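Side-chain contacts in glucoamylase (Thermoanaerobacterium thermosaccharolyticum, PDB 1LF6), which cleaves terminal alpha-1,4-linked glucose units one after another from the non-reducing ends of glucan chains, probably releasing beta-D-glucose: residues Tyr298-Ser301 and Met302-Lys306; Leu408-Tyr411 and Asp412-Asp415; Gly524-Asp527 and Gln528-Val532; Gly614-Ala617 and Thr618-Val621; Gln475-Ala478 and Asp479-Lys483. All coordinates share one frame; numbering follows the deposited sequence.

Overall arrangement
Five local contacts illustrate how neighbouring side chains adapt to their place in one fold. Contacts 1 and 5 each lie within a single helix, but contact 1 is wholly buried and sets a methionine chain over a tyrosine face, its sulfur oblique, whereas contact 5, partly buried and far from the chain's centre, lays a lysine chain over a tryptophan. Contacts 2 and 4 lie where a loop enters a helix; an arginine-aspartate salt bridge dominates the first, an aspartate capping bond the second. Contact 3, where a strand runs into a 3-10 turn, relies on two carboxylates that accept backbone amides. None touches another: the closest pair, contacts 1 and 4, has nearest atoms about 9 Å apart.

Contact 1. Residues Tyr298-Ser301 and Met302-Lys306; sequences YYNS and MMILK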
loop_
_atom_site.group_PDB
_atom_site.type_symbol
_atom_site.label_atom_id
_atom_site.label_comp_id
_atom_site.label_asym_id
_atom_site.label_seq_id
_atom_site.Cartn_x
_atom_site.Cartn_y
_atom_site.Cartn_z
ATOM N N TYR A 298 8.428 -0.685 14.022
ATOM C CA TYR A 298 9.215 0.398 13.439
ATOM C C TYR A 298 9.996 -0.147 12.250
ATOM O O TYR A 298 9.932 0.394 11.149
ATOM C CB TYR A 298 10.188 0.958 14.479
ATOM C CG TYR A 298 11.306 1.808 13.913
ATOM C CD1 TYR A 298 11.062 3.092 13.432
ATOM C CD2 TYR A 298 12.622 1.340 13.899
ATOM C CE1 TYR A 298 12.104 3.898 12.956
ATOM C CE2 TYR A 298 13.671 2.135 13.425
ATOM C CZ TYR A 298 13.408 3.413 12.962
ATOM O OH TYR A 298 14.449 4.216 12.547
ATOM N N TYR A 299 10.743 -1.221 12.474
ATOM C CA TYR A 299 11.518 -1.819 11.397
ATOM C C TYR A 299 10.593 -2.373 10.309
ATOM O O TYR A 299 10.852 -2.202 9.114
ATOM C CB TYR A 299 12.428 -2.918 11.960
ATOM C CG TYR A 299 13.620 -2.376 12.723
ATOM C CD1 TYR A 299 14.625 -1.667 12.067
ATOM C CD2 TYR A 299 13.737 -2.558 14.102
ATOM C CE1 TYR A 299 15.728 -1.147 12.768
ATOM C CE2 TYR A 299 14.833 -2.041 14.814
ATOM C CZ TYR A 299 15.822 -1.337 14.137
ATOM O OH TYR A 299 16.896 -0.826 14.838
ATOM N N ASN A 300 9.510 -3.025 10.717
ATOM C CA ASN A 300 8.570 -3.578 9.744
ATOM C C ASN A 300 8.060 -2.455 8.847
ATOM O O ASN A 300 8.059 -2.581 7.619
ATOM C CB ASN A 300 7.386 -4.261 10.452
ATOM C CG ASN A 300 6.514 -5.069 9.492
ATOM O OD1 ASN A 300 5.299 -4.876 9.426
ATOM N ND2 ASN A 300 7.132 -5.977 8.752
ATOM N N SER A 301 7.636 -1.351 9.461
ATOM C CA SER A 301 7.122 -0.212 8.703
ATOM C C SER A 301 8.162 0.337 7.728
ATOM O O SER A 301 7.851 0.595 6.569
ATOM C CB SER A 301 6.680 0.909 9.655
ATOM O OG SER A 301 5.641 0.464 10.515
ATOM N N MET A 302 9.398 0.506 8.196
ATOM C CA MET A 302 10.441 1.048 7.334
ATOM C C MET A 302 10.792 0.153 6.144
ATOM O O MET A 302 11.113 0.654 5.067
ATOM C CB MET A 302 11.697 1.372 8.150
ATOM C CG MET A 302 11.525 2.544 9.121
ATOM S SD MET A 302 10.767 3.999 8.365
ATOM C CE MET A 302 11.896 4.325 6.997
ATOM N N MET A 303 10.731 -1.162 6.324
ATOM C CA MET A 303 11.037 -2.075 5.228
ATOM C C MET A 303 9.904 -2.016 4.206
ATOM O O MET A 303 10.141 -1.990 2.992
ATOM C CB MET A 303 11.191 -3.509 5.743
ATOM C CG MET A 303 12.306 -3.671 6.767
ATOM S SD MET A 303 12.665 -5.385 7.204
ATOM C CE MET A 303 14.165 -5.578 6.426
ATOM N N ILE A 304 8.673 -1.996 4.707
ATOM C CA ILE A 304 7.508 -1.925 3.838
ATOM C C ILE A 304 7.605 -0.676 2.967
ATOM O O ILE A 304 7.368 -0.740 1.761
ATOM C CB ILE A 304 6.189 -1.894 4.657
ATOM C CG1 ILE A 304 5.941 -3.262 5.287
ATOM C CG2 ILE A 304 5.014 -1.490 3.762
ATOM C CD1 ILE A 304 4.706 -3.317 6.160
ATOM N N LEU A 305 7.970 0.455 3.567
ATOM C CA LEU A 305 8.101 1.696 2.805
ATOM C C LEU A 305 9.222 1.530 1.789
ATOM O O LEU A 305 9.067 1.837 0.608
ATOM C CB LEU A 305 8.411 2.874 3.739
ATOM C CG LEU A 305 7.325 3.218 4.765
ATOM C CD1 LEU A 305 7.752 4.435 5.569
ATOM C CD2 LEU A 305 5.991 3.482 4.054
ATOM N N LYS A 306 10.355 1.026 2.264
ATOM C CA LYS A 306 11.513 0.805 1.415
ATOM C C LYS A 306 11.136 -0.078 0.227
ATOM O O LYS A 306 11.591 0.139 -0.891
ATOM C CB LYS A 306 12.619 0.134 2.230
ATOM C CG LYS A 306 13.960 0.809 2.111
ATOM C CD LYS A 306 14.506 0.689 0.719
ATOM C CE LYS A 306 15.791 1.485 0.551
ATOM N NZ LYS A 306 16.295 1.276 -0.824
#
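Y298 and M302, one helical turn apart, set the pattern: the methionine chain slants across the tyrosine and places its CG over one ring face. The approach is near the rim, with Y298 CE1 4.1 Å from M302 CG. The tyrosine has its ring anti to the backbone N (chi1 164°), while the methionine folds at both chi2 and chi3, which curls its sulfur back to 5.5 Å between M302 SD and the Y298 ring centroid. That line is oblique, 37° off the ring normal. The Y298 ring meets a second aromatic as well, since its CD2 stands 3.8 Å above the centre of the Y299 ring. Its hydroxyl is fixed by N288 O.

Behind these side chains the helical bonds are regular, M302 N giving to Y298 O at 3.0 Å and L305 N to S301 O at 3.0 Å. Aliphatic stems crowd the neighbouring carbonyls of the turn: M303 CG lies 3.1 Å from Y299 O, and I304 CG1 3.2 Å from N300 O. S301 turns its buried hydroxyl to L297 O, with H656 ND1 as a further partner.

V660 of helix 653-668 and A355 of helix 342-355 meet both Y298 and M302, and M303 touches W280 on helix 269-284. The pair is thus a Met-aromatic contact spaced i to i+4 on a buried helix, in the part of the chain belonging to glycoside hydrolase family 15, whose fold is the (alpha/alpha) barrel.

Contact 2. Residues Leu408-Tyr411 and Asp412-Asp415; sequences LKRY and DLYD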
loop_
_atom_site.group_PDB
_atom_site.type_symbol
_atom_site.label_atom_id
_atom_site.label_comp_id
_atom_site.label_asym_id
_atom_site.label_seq_id
_atom_site.Cartn_x
_atom_site.Cartn_y
_atom_site.Cartn_z
ATOM N N LEU A 408 15.081 18.915 3.547
ATOM C CA LEU A 408 16.237 18.204 3.018
ATOM C C LEU A 408 17.325 19.205 2.621
ATOM O O LEU A 408 18.384 18.822 2.130
ATOM C CB LEU A 408 15.830 17.355 1.808
ATOM C CG LEU A 408 15.065 16.071 2.168
ATOM C CD1 LEU A 408 14.519 15.407 0.924
ATOM C CD2 LEU A 408 15.994 15.133 2.906
ATOM N N LYS A 409 17.053 20.487 2.855
ATOM C CA LYS A 409 17.987 21.559 2.528
ATOM C C LYS A 409 18.455 21.477 1.085
ATOM O O LYS A 409 19.617 21.748 0.773
ATOM C CB LYS A 409 19.189 21.526 3.478
ATOM C CG LYS A 409 18.814 21.832 4.917
ATOM C CD LYS A 409 20.030 21.889 5.818
ATOM C CE LYS A 409 19.631 22.253 7.245
ATOM N NZ LYS A 409 20.820 22.394 8.136
ATOM N N ARG A 410 17.535 21.104 0.203
ATOM C CA ARG A 410 17.828 20.988 -1.218
ATOM C C ARG A 410 17.535 22.304 -1.919
ATOM O O ARG A 410 16.601 22.408 -2.719
ATOM C CB ARG A 410 16.987 19.860 -1.831
ATOM C CG ARG A 410 17.383 18.475 -1.345
ATOM C CD ARG A 410 18.762 18.118 -1.864
ATOM N NE ARG A 410 18.799 18.180 -3.322
ATOM C CZ ARG A 410 18.343 17.227 -4.127
ATOM N NH1 ARG A 410 17.817 16.128 -3.642
ATOM N NH2 ARG A 410 18.394 17.371 -5.429
ATOM N N TYR A 411 18.350 23.308 -1.619
ATOM C CA TYR A 411 18.188 24.638 -2.203
ATOM C C TYR A 411 18.552 24.657 -3.678
ATOM O O TYR A 411 18.332 25.649 -4.378
ATOM C CB TYR A 411 19.055 25.646 -1.442
ATOM C CG TYR A 411 18.916 25.543 0.056
ATOM C CD1 TYR A 411 17.659 25.408 0.649
ATOM C CD2 TYR A 411 20.035 25.589 0.885
ATOM C CE1 TYR A 411 17.521 25.321 2.031
ATOM C CE2 TYR A 411 19.907 25.504 2.270
ATOM C CZ TYR A 411 18.651 25.371 2.835
ATOM O OH TYR A 411 18.515 25.299 4.199
ATOM N N ASP A 412 19.109 23.549 -4.147
ATOM C CA ASP A 412 19.506 23.417 -5.543
ATOM C C ASP A 412 18.282 23.196 -6.432
ATOM O O ASP A 412 18.368 23.305 -7.649
ATOM C CB ASP A 412 20.466 22.238 -5.682
ATOM C CG ASP A 412 19.853 20.938 -5.200
ATOM O OD1 ASP A 412 19.537 20.072 -6.044
ATOM O OD2 ASP A 412 19.675 20.786 -3.975
ATOM N N LEU A 413 17.141 22.891 -5.818
ATOM C CA LEU A 413 15.916 22.643 -6.578
ATOM C C LEU A 413 15.011 23.870 -6.687
ATOM O O LEU A 413 13.868 23.774 -7.144
ATOM C CB LEU A 413 15.135 21.486 -5.945
ATOM C CG LEU A 413 15.828 20.122 -5.892
ATOM C CD1 LEU A 413 14.932 19.127 -5.168
ATOM C CD2 LEU A 413 16.145 19.644 -7.310
ATOM N N TYR A 414 15.529 25.027 -6.283
ATOM C CA TYR A 414 14.749 26.258 -6.322
ATOM C C TYR A 414 14.171 26.594 -7.697
ATOM O O TYR A 414 12.974 26.856 -7.820
ATOM C CB TYR A 414 15.592 27.440 -5.826
ATOM C CG TYR A 414 14.840 28.750 -5.842
ATOM C CD1 TYR A 414 13.764 28.968 -4.983
ATOM C CD2 TYR A 414 15.178 29.759 -6.746
ATOM C CE1 TYR A 414 13.043 30.152 -5.022
ATOM C CE2 TYR A 414 14.463 30.950 -6.793
ATOM C CZ TYR A 414 13.395 31.140 -5.929
ATOM O OH TYR A 414 12.675 32.308 -5.976
ATOM N N ASP A 415 15.016 26.592 -8.725
ATOM C CA ASP A 415 14.577 26.915 -10.083
ATOM C C ASP A 415 13.657 25.883 -10.718
ATOM O O ASP A 415 12.678 26.238 -11.371
ATOM C CB ASP A 415 15.782 27.110 -11.017
ATOM C CG ASP A 415 16.579 28.359 -10.700
ATOM O OD1 ASP A 415 15.986 29.459 -10.668
ATOM O OD2 ASP A 415 17.807 28.241 -10.492
#
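R410 and D412 meet in the short connection between helix 395-407 and helix 414-428, just after K409 has closed the first helix with a Schellman motif; R410 itself is the centre of an inverse gamma turn. Guanidinium and carboxylate lie side-on and nearly coplanar, their planes 5° apart. R410 NE reaches D412 OD2 at 2.8 Å, and R410 NH2 reaches D412 OD1 at 3.0 Å, each oxygen offering its syn lone pair. A longer bond from R410 NE to D412 OD1 is weak.

Two torsions make this possible over so short a sequence distance. The arginine chain bends at chi2 and chi3 and doubles back, and D412 holds CG between its backbone N and carbonyl carbon (chi1 58°), a conformation that swings the carboxylate back over the preceding residues. L413 sets CD1 over one guanidinium face near its rim, 3.9 Å from R410 NH2. Underneath, L413 N bonds to R410 O at 3.2 Å as the chain winds into its 3-10 turn; L413 is the N-cap of the next helix.

The guanidinium also serves helix 358-375, through a salt bridge from NH2 to D366 and a bond from NH1 to N362. A methionine in place of R410 would probably leave the D412 and D366 carboxylates without this positive partner and free D412 to turn. The shared cation would be expected to favour the charged form of both carboxylates, and the several bonds fix the guanidinium plane.

Contact 3. Residues Gly524-Asp527 and Gln528-Val532; sequences GVYD and QKEIV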
loop_
_atom_site.group_PDB
_atom_site.type_symbol
_atom_site.label_atom_id
_atom_site.label_comp_id
_atom_site.label_asym_id
_atom_site.label_seq_id
_atom_site.Cartn_x
_atom_site.Cartn_y
_atom_site.Cartn_z
ATOM N N GLY A 524 -24.432 11.895 0.766
ATOM C CA GLY A 524 -25.574 12.769 0.985
ATOM C C GLY A 524 -25.290 14.252 0.803
ATOM O O GLY A 524 -24.184 14.650 0.432
ATOM N N VAL A 525 -26.298 15.077 1.071
ATOM C CA VAL A 525 -26.165 16.523 0.939
ATOM C C VAL A 525 -26.355 17.190 2.293
ATOM O O VAL A 525 -27.371 16.981 2.955
ATOM C CB VAL A 525 -27.211 17.089 -0.052
ATOM C CG1 VAL A 525 -27.026 18.594 -0.212
ATOM C CG2 VAL A 525 -27.082 16.390 -1.393
ATOM N N TYR A 526 -25.377 17.991 2.708
ATOM C CA TYR A 526 -25.454 18.681 3.998
ATOM C C TYR A 526 -24.919 20.107 3.908
ATOM O O TYR A 526 -24.299 20.484 2.921
ATOM C CB TYR A 526 -24.642 17.928 5.061
ATOM C CG TYR A 526 -24.935 16.449 5.137
ATOM C CD1 TYR A 526 -24.319 15.553 4.261
ATOM C CD2 TYR A 526 -25.873 15.951 6.038
ATOM C CE1 TYR A 526 -24.634 14.201 4.280
ATOM C CE2 TYR A 526 -26.198 14.599 6.063
ATOM C CZ TYR A 526 -25.578 13.731 5.182
ATOM O OH TYR A 526 -25.902 12.397 5.193
ATOM N N ASP A 527 -25.173 20.894 4.946
ATOM C CA ASP A 527 -24.677 22.259 5.007
ATOM C C ASP A 527 -23.219 22.150 5.456
ATOM O O ASP A 527 -22.888 21.309 6.299
ATOM C CB ASP A 527 -25.490 23.082 6.007
ATOM C CG ASP A 527 -24.946 24.490 6.176
ATOM O OD1 ASP A 527 -24.126 24.718 7.101
ATOM O OD2 ASP A 527 -25.322 25.373 5.371
ATOM N N GLN A 528 -22.354 22.985 4.884
ATOM C CA GLN A 528 -20.930 22.959 5.200
ATOM C C GLN A 528 -20.626 22.975 6.696
ATOM O O GLN A 528 -19.659 22.360 7.142
ATOM C CB GLN A 528 -20.205 24.131 4.505
ATOM C CG GLN A 528 -20.753 25.505 4.835
ATOM C CD GLN A 528 -19.943 26.625 4.198
ATOM O OE1 GLN A 528 -19.273 26.427 3.186
ATOM N NE2 GLN A 528 -20.020 27.812 4.782
ATOM N N LYS A 529 -21.455 23.667 7.467
ATOM C CA LYS A 529 -21.260 23.771 8.912
ATOM C C LYS A 529 -21.564 22.495 9.700
ATOM O O LYS A 529 -21.235 22.405 10.882
ATOM C CB LYS A 529 -22.086 24.938 9.459
ATOM C CG LYS A 529 -21.630 26.297 8.935
ATOM C CD LYS A 529 -22.581 27.400 9.351
ATOM C CE LYS A 529 -23.917 27.270 8.625
ATOM N NZ LYS A 529 -24.851 28.322 9.062
ATOM N N GLU A 530 -22.179 21.510 9.050
ATOM C CA GLU A 530 -22.496 20.241 9.709
ATOM C C GLU A 530 -21.323 19.269 9.613
ATOM O O GLU A 530 -21.305 18.239 10.289
ATOM C CB GLU A 530 -23.691 19.549 9.041
ATOM C CG GLU A 530 -25.020 20.288 9.033
ATOM C CD GLU A 530 -26.100 19.475 8.334
ATOM O OE1 GLU A 530 -26.424 18.373 8.825
ATOM O OE2 GLU A 530 -26.623 19.923 7.287
ATOM N N ILE A 531 -20.351 19.589 8.769
ATOM C CA ILE A 531 -19.227 18.683 8.545
ATOM C C ILE A 531 -17.891 19.067 9.161
ATOM O O ILE A 531 -17.330 20.118 8.837
ATOM C CB ILE A 531 -18.998 18.497 7.028
ATOM C CG1 ILE A 531 -20.346 18.285 6.317
ATOM C CG2 ILE A 531 -18.060 17.338 6.779
ATOM C CD1 ILE A 531 -21.122 17.050 6.761
ATOM N N VAL A 532 -17.383 18.215 10.050
ATOM C CA VAL A 532 -16.081 18.446 10.671
ATOM C C VAL A 532 -15.128 17.350 10.199
ATOM O O VAL A 532 -15.563 16.269 9.797
ATOM C CB VAL A 532 -16.156 18.481 12.226
ATOM C CG1 VAL A 532 -16.954 19.699 12.661
ATOM C CG2 VAL A 532 -16.767 17.199 12.777
#
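E530 N returns to D527 O at 2.8 Å, where the extended strand 524-527 breaks into the 3-10 turn 528-530. The strand is one arm of a two-stranded antiparallel hairpin with 516-519, and two carboxylates secure its exit. D527, its CG anti to the backbone N (chi1 176°), closes an Asx turn: K529 N bonds to D527 OD1 at 2.9 Å. E530 reaches back the other way on an extended chain and takes D527 N on OE2 at 2.9 Å, with a nearly straight N-H (174°) arriving from above the carboxylate plane. An alanine here would remove that acceptor and would probably leave D527 N without its mate and the strand end less firmly tied to the turn.

The aliphatic part of K529 passes D527, its CE 3.0 Å from D527 OD1; the ammonium continues to a salt bridge with D514, while D527 OD2 accepts from F515 N. I531 brings CD1 to within 4.0 Å of Y526 CB, and its side chain is about 9 Å from that of E435, the probable proton acceptor.

Y526 stacks its ring on H578 and sends its hydroxyl to G523 O. The E530 carboxylate stands steeply to this ring, 78° between planes, and comes at its edge, where E530 OE1 lies 3.7 Å from Y526 CD2.

Contact 4. Residues Gly614-Ala617 and Thr618-Val621; sequences GKDA and TPYV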
loop_
_atom_site.group_PDB
_atom_site.type_symbol
_atom_site.label_atom_id
_atom_site.label_comp_id
_atom_site.label_asym_id
_atom_site.label_seq_id
_atom_site.Cartn_x
_atom_site.Cartn_y
_atom_site.Cartn_z
ATOM N N GLY A 614 2.072 18.996 24.313
ATOM C CA GLY A 614 2.855 18.668 25.492
ATOM C C GLY A 614 2.338 17.505 26.325
ATOM O O GLY A 614 2.599 17.430 27.529
ATOM N N LYS A 615 1.608 16.588 25.701
ATOM C CA LYS A 615 1.073 15.449 26.436
ATOM C C LYS A 615 1.650 14.130 25.955
ATOM O O LYS A 615 2.236 14.056 24.874
ATOM C CB LYS A 615 -0.450 15.423 26.323
ATOM C CG LYS A 615 -1.086 16.732 26.719
ATOM C CD LYS A 615 -2.571 16.585 26.962
ATOM C CE LYS A 615 -3.170 17.933 27.301
ATOM N NZ LYS A 615 -2.409 18.596 28.397
ATOM N N ASP A 616 1.475 13.087 26.761
ATOM C CA ASP A 616 1.990 11.763 26.417
ATOM C C ASP A 616 1.194 11.215 25.242
ATOM O O ASP A 616 -0.033 11.312 25.215
ATOM C CB ASP A 616 1.866 10.815 27.619
ATOM C CG ASP A 616 2.644 9.522 27.429
ATOM O OD1 ASP A 616 2.401 8.565 28.194
ATOM O OD2 ASP A 616 3.508 9.462 26.526
ATOM N N ALA A 617 1.893 10.640 24.271
ATOM C CA ALA A 617 1.241 10.087 23.096
ATOM C C ALA A 617 1.347 8.565 23.054
ATOM O O ALA A 617 0.881 7.926 22.105
ATOM C CB ALA A 617 1.855 10.684 21.842
ATOM N N THR A 618 1.948 7.986 24.088
ATOM C CA THR A 618 2.121 6.536 24.163
ATOM C C THR A 618 0.844 5.752 23.848
ATOM O O THR A 618 0.877 4.784 23.094
ATOM C CB THR A 618 2.669 6.119 25.550
ATOM O OG1 THR A 618 3.917 6.782 25.775
ATOM C CG2 THR A 618 2.893 4.606 25.613
ATOM N N PRO A 619 -0.304 6.158 24.415
ATOM C CA PRO A 619 -1.532 5.413 24.114
ATOM C C PRO A 619 -1.887 5.410 22.622
ATOM O O PRO A 619 -2.530 4.482 22.137
ATOM C CB PRO A 619 -2.586 6.108 24.978
ATOM C CG PRO A 619 -2.019 7.469 25.207
ATOM C CD PRO A 619 -0.561 7.213 25.408
ATOM N N TYR A 620 -1.463 6.444 21.897
ATOM C CA TYR A 620 -1.725 6.515 20.463
ATOM C C TYR A 620 -0.729 5.617 19.749
ATOM O O TYR A 620 -1.049 5.019 18.724
ATOM C CB TYR A 620 -1.614 7.961 19.971
ATOM C CG TYR A 620 -2.671 8.838 20.583
ATOM C CD1 TYR A 620 -3.957 8.895 20.041
ATOM C CD2 TYR A 620 -2.425 9.526 21.769
ATOM C CE1 TYR A 620 -4.972 9.610 20.673
ATOM C CE2 TYR A 620 -3.435 10.243 22.411
ATOM C CZ TYR A 620 -4.707 10.278 21.859
ATOM O OH TYR A 620 -5.712 10.965 22.508
ATOM N N VAL A 621 0.484 5.522 20.285
ATOM C CA VAL A 621 1.475 4.635 19.690
ATOM C C VAL A 621 0.951 3.207 19.890
ATOM O O VAL A 621 0.895 2.412 18.947
ATOM C CB VAL A 621 2.865 4.783 20.374
ATOM C CG1 VAL A 621 3.791 3.660 19.936
ATOM C CG2 VAL A 621 3.480 6.131 20.015
#
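With its carboxylate carbon opposite the backbone N (chi1 -168°), D616 swings forward to T618, whose OG1 lies opposite the carbonyl carbon and beside its own N (chi1 -58°). One carboxylate oxygen therefore faces both polar groups of the threonine. D616 OD2 is 2.8 Å from T618 OG1 and accepts T618 N at 3.2 Å, a weak but straight capping bond at 165°. N666 OD1 is a second acceptor within reach of the threonine hydroxyl. The other oxygen, D616 OD1, rests 3.6 Å from T618 CB, and the two side chains cross at a slant.

The amides that follow converge on A617 O. Y620 N reaches it at 2.8 Å from well above the carbonyl plane, and V621 N at 3.0 Å within that plane, the i to i+4 bond of the first helical turn. P619, which has no N-H to give, sits in the first turn with its CD 3.3 Å from A617 C. Y620 leans back over the same carbonyl, its CB 3.3 Å from A617 O, and turns its ring edge to A617 CA. Two donors thus hold the A617 carbonyl, and the D616 carboxylate takes up an amide at the helix start that has no carbonyl of a preceding turn.

This is the N-terminal entrance of helix 618-627, reached from helix 600-612 through a Schellman motif with G614 at its C-prime position. A617 touches I611 of the earlier helix and N666 of helix 653-668; Y620 lies on R606 and E610, and V621 packs against Y659 and L662.

Contact 5. Residues Gln475-Ala478 and Asp479-Lys483; sequences QEKA and DNWQK
Q475 O takes D479 N at 2.8 Å, a helical bond, and D479 folds close to that carbonyl, with CG 3.2 Å from Q475 O. Q475 bends at chi2 and brings its amide alongside the carboxylate, 3.5 Å from Q475 NE2 to D479 OD2, the two planes 48° apart. The stronger partners of D479 lie on helix 676-682, where R681 forms a salt bridge with OD1 and Y682 OH bonds to OD2. The carboxylate is thus gripped by the C-terminal helix rather than by its own turn.

K477 and W481 make the other half of the contact. K477 leaves the backbone with CG anti to N (chi1 -168°), and the bends at chi2 and chi3 carry its methylenes obliquely over one indole face. K477 CG lies 3.8 Å from the centroid of the six-membered ring, 26° off the normal, while K477 CD reaches 3.3 Å from W481 NE1. Beneath, W481 N gives to K477 O at 2.9 Å in an almost straight bond, and that same carbonyl lies over the ring near W481 CG, at 3.4 Å.

W481 touches I425 of helix 414-428 and E451 of helix 445-464, and K477 meets I426 and L455 of the same two helices. A lysine-tryptophan CH-pi contact spaced i to i+4 therefore lines one side of helix 468-489, in the helical packing of the (alpha/alpha) barrel.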
loop_
_atom_site.group_PDB
_atom_site.type_symbol
_atom_site.label_atom_id
_atom_site.label_comp_id
_atom_site.label_asym_id
_atom_site.label_seq_id
_atom_site.Cartn_x
_atom_site.Cartn_y
_atom_site.Cartn_z
ATOM N N GLN A 475 6.419 35.163 1.206
ATOM C CA GLN A 475 6.092 35.364 2.615
ATOM C C GLN A 475 4.893 36.262 2.848
ATOM O O GLN A 475 4.083 35.992 3.732
ATOM C CB GLN A 475 7.286 35.923 3.379
ATOM C CG GLN A 475 8.249 34.861 3.858
ATOM C CD GLN A 475 7.632 33.851 4.826
ATOM O OE1 GLN A 475 8.282 32.882 5.199
ATOM N NE2 GLN A 475 6.383 34.076 5.234
ATOM N N GLU A 476 4.786 37.334 2.071
ATOM C CA GLU A 476 3.657 38.247 2.208
ATOM C C GLU A 476 2.353 37.498 1.954
ATOM O O GLU A 476 1.365 37.690 2.662
ATOM C CB GLU A 476 3.784 39.408 1.219
ATOM C CG GLU A 476 4.440 40.649 1.802
ATOM C CD GLU A 476 4.645 41.745 0.767
ATOM O OE1 GLU A 476 3.670 42.096 0.073
ATOM O OE2 GLU A 476 5.780 42.256 0.653
ATOM N N LYS A 477 2.359 36.652 0.931
ATOM C CA LYS A 477 1.187 35.867 0.582
ATOM C C LYS A 477 0.888 34.908 1.733
ATOM O O LYS A 477 -0.247 34.819 2.206
ATOM C CB LYS A 477 1.450 35.084 -0.708
ATOM C CG LYS A 477 0.217 34.449 -1.331
ATOM C CD LYS A 477 -0.786 35.497 -1.821
ATOM C CE LYS A 477 -0.228 36.334 -2.955
ATOM N NZ LYS A 477 -1.240 37.292 -3.488
ATOM N N ALA A 478 1.920 34.208 2.195
ATOM C CA ALA A 478 1.778 33.252 3.290
ATOM C C ALA A 478 1.175 33.900 4.532
ATOM O O ALA A 478 0.271 33.337 5.156
ATOM C CB ALA A 478 3.140 32.638 3.623
ATOM N N ASP A 479 1.676 35.080 4.887
ATOM C CA ASP A 479 1.186 35.802 6.052
ATOM C C ASP A 479 -0.277 36.197 5.875
ATOM O O ASP A 479 -1.072 36.116 6.816
ATOM C CB ASP A 479 2.025 37.061 6.295
ATOM C CG ASP A 479 3.433 36.746 6.787
ATOM O OD1 ASP A 479 4.221 37.697 6.951
ATOM O OD2 ASP A 479 3.751 35.558 7.019
ATOM N N ASN A 480 -0.623 36.629 4.667
ATOM C CA ASN A 480 -1.988 37.035 4.361
ATOM C C ASN A 480 -2.942 35.850 4.495
ATOM O O ASN A 480 -3.955 35.928 5.197
ATOM C CB ASN A 480 -2.061 37.606 2.940
ATOM C CG ASN A 480 -3.479 37.970 2.530
ATOM O OD1 ASN A 480 -4.126 38.807 3.164
ATOM N ND2 ASN A 480 -3.969 37.344 1.467
ATOM N N TRP A 481 -2.615 34.753 3.824
ATOM C CA TRP A 481 -3.452 33.560 3.881
ATOM C C TRP A 481 -3.528 33.004 5.299
ATOM O O TRP A 481 -4.570 32.509 5.722
ATOM C CB TRP A 481 -2.919 32.491 2.921
ATOM C CG TRP A 481 -3.006 32.883 1.470
ATOM C CD1 TRP A 481 -3.492 34.057 0.960
ATOM C CD2 TRP A 481 -2.601 32.095 0.342
ATOM N NE1 TRP A 481 -3.413 34.044 -0.412
ATOM C CE2 TRP A 481 -2.871 32.854 -0.817
ATOM C CE3 TRP A 481 -2.034 30.822 0.198
ATOM C CZ2 TRP A 481 -2.595 32.379 -2.103
ATOM C CZ3 TRP A 481 -1.760 30.351 -1.082
ATOM C CH2 TRP A 481 -2.040 31.127 -2.210
ATOM N N GLN A 482 -2.429 33.099 6.040
ATOM C CA GLN A 482 -2.406 32.601 7.407
ATOM C C GLN A 482 -3.404 33.383 8.257
ATOM O O GLN A 482 -4.102 32.805 9.090
ATOM C CB GLN A 482 -0.995 32.725 7.993
ATOM C CG GLN A 482 -0.737 31.908 9.269
ATOM C CD GLN A 482 -1.221 32.591 10.538
ATOM O OE1 GLN A 482 -1.359 33.813 10.592
ATOM N NE2 GLN A 482 -1.457 31.799 11.580
ATOM N N LYS A 483 -3.476 34.694 8.039
ATOM C CA LYS A 483 -4.399 35.550 8.786
ATOM C C LYS A 483 -5.854 35.339 8.354
ATOM O O LYS A 483 -6.776 35.719 9.072
ATOM C CB LYS A 483 -4.034 37.033 8.598
ATOM C CG LYS A 483 -2.787 37.515 9.340
ATOM C CD LYS A 483 -3.001 37.541 10.846
ATOM C CE LYS A 483 -1.999 38.457 11.553
ATOM N NZ LYS A 483 -0.586 38.005 11.445
#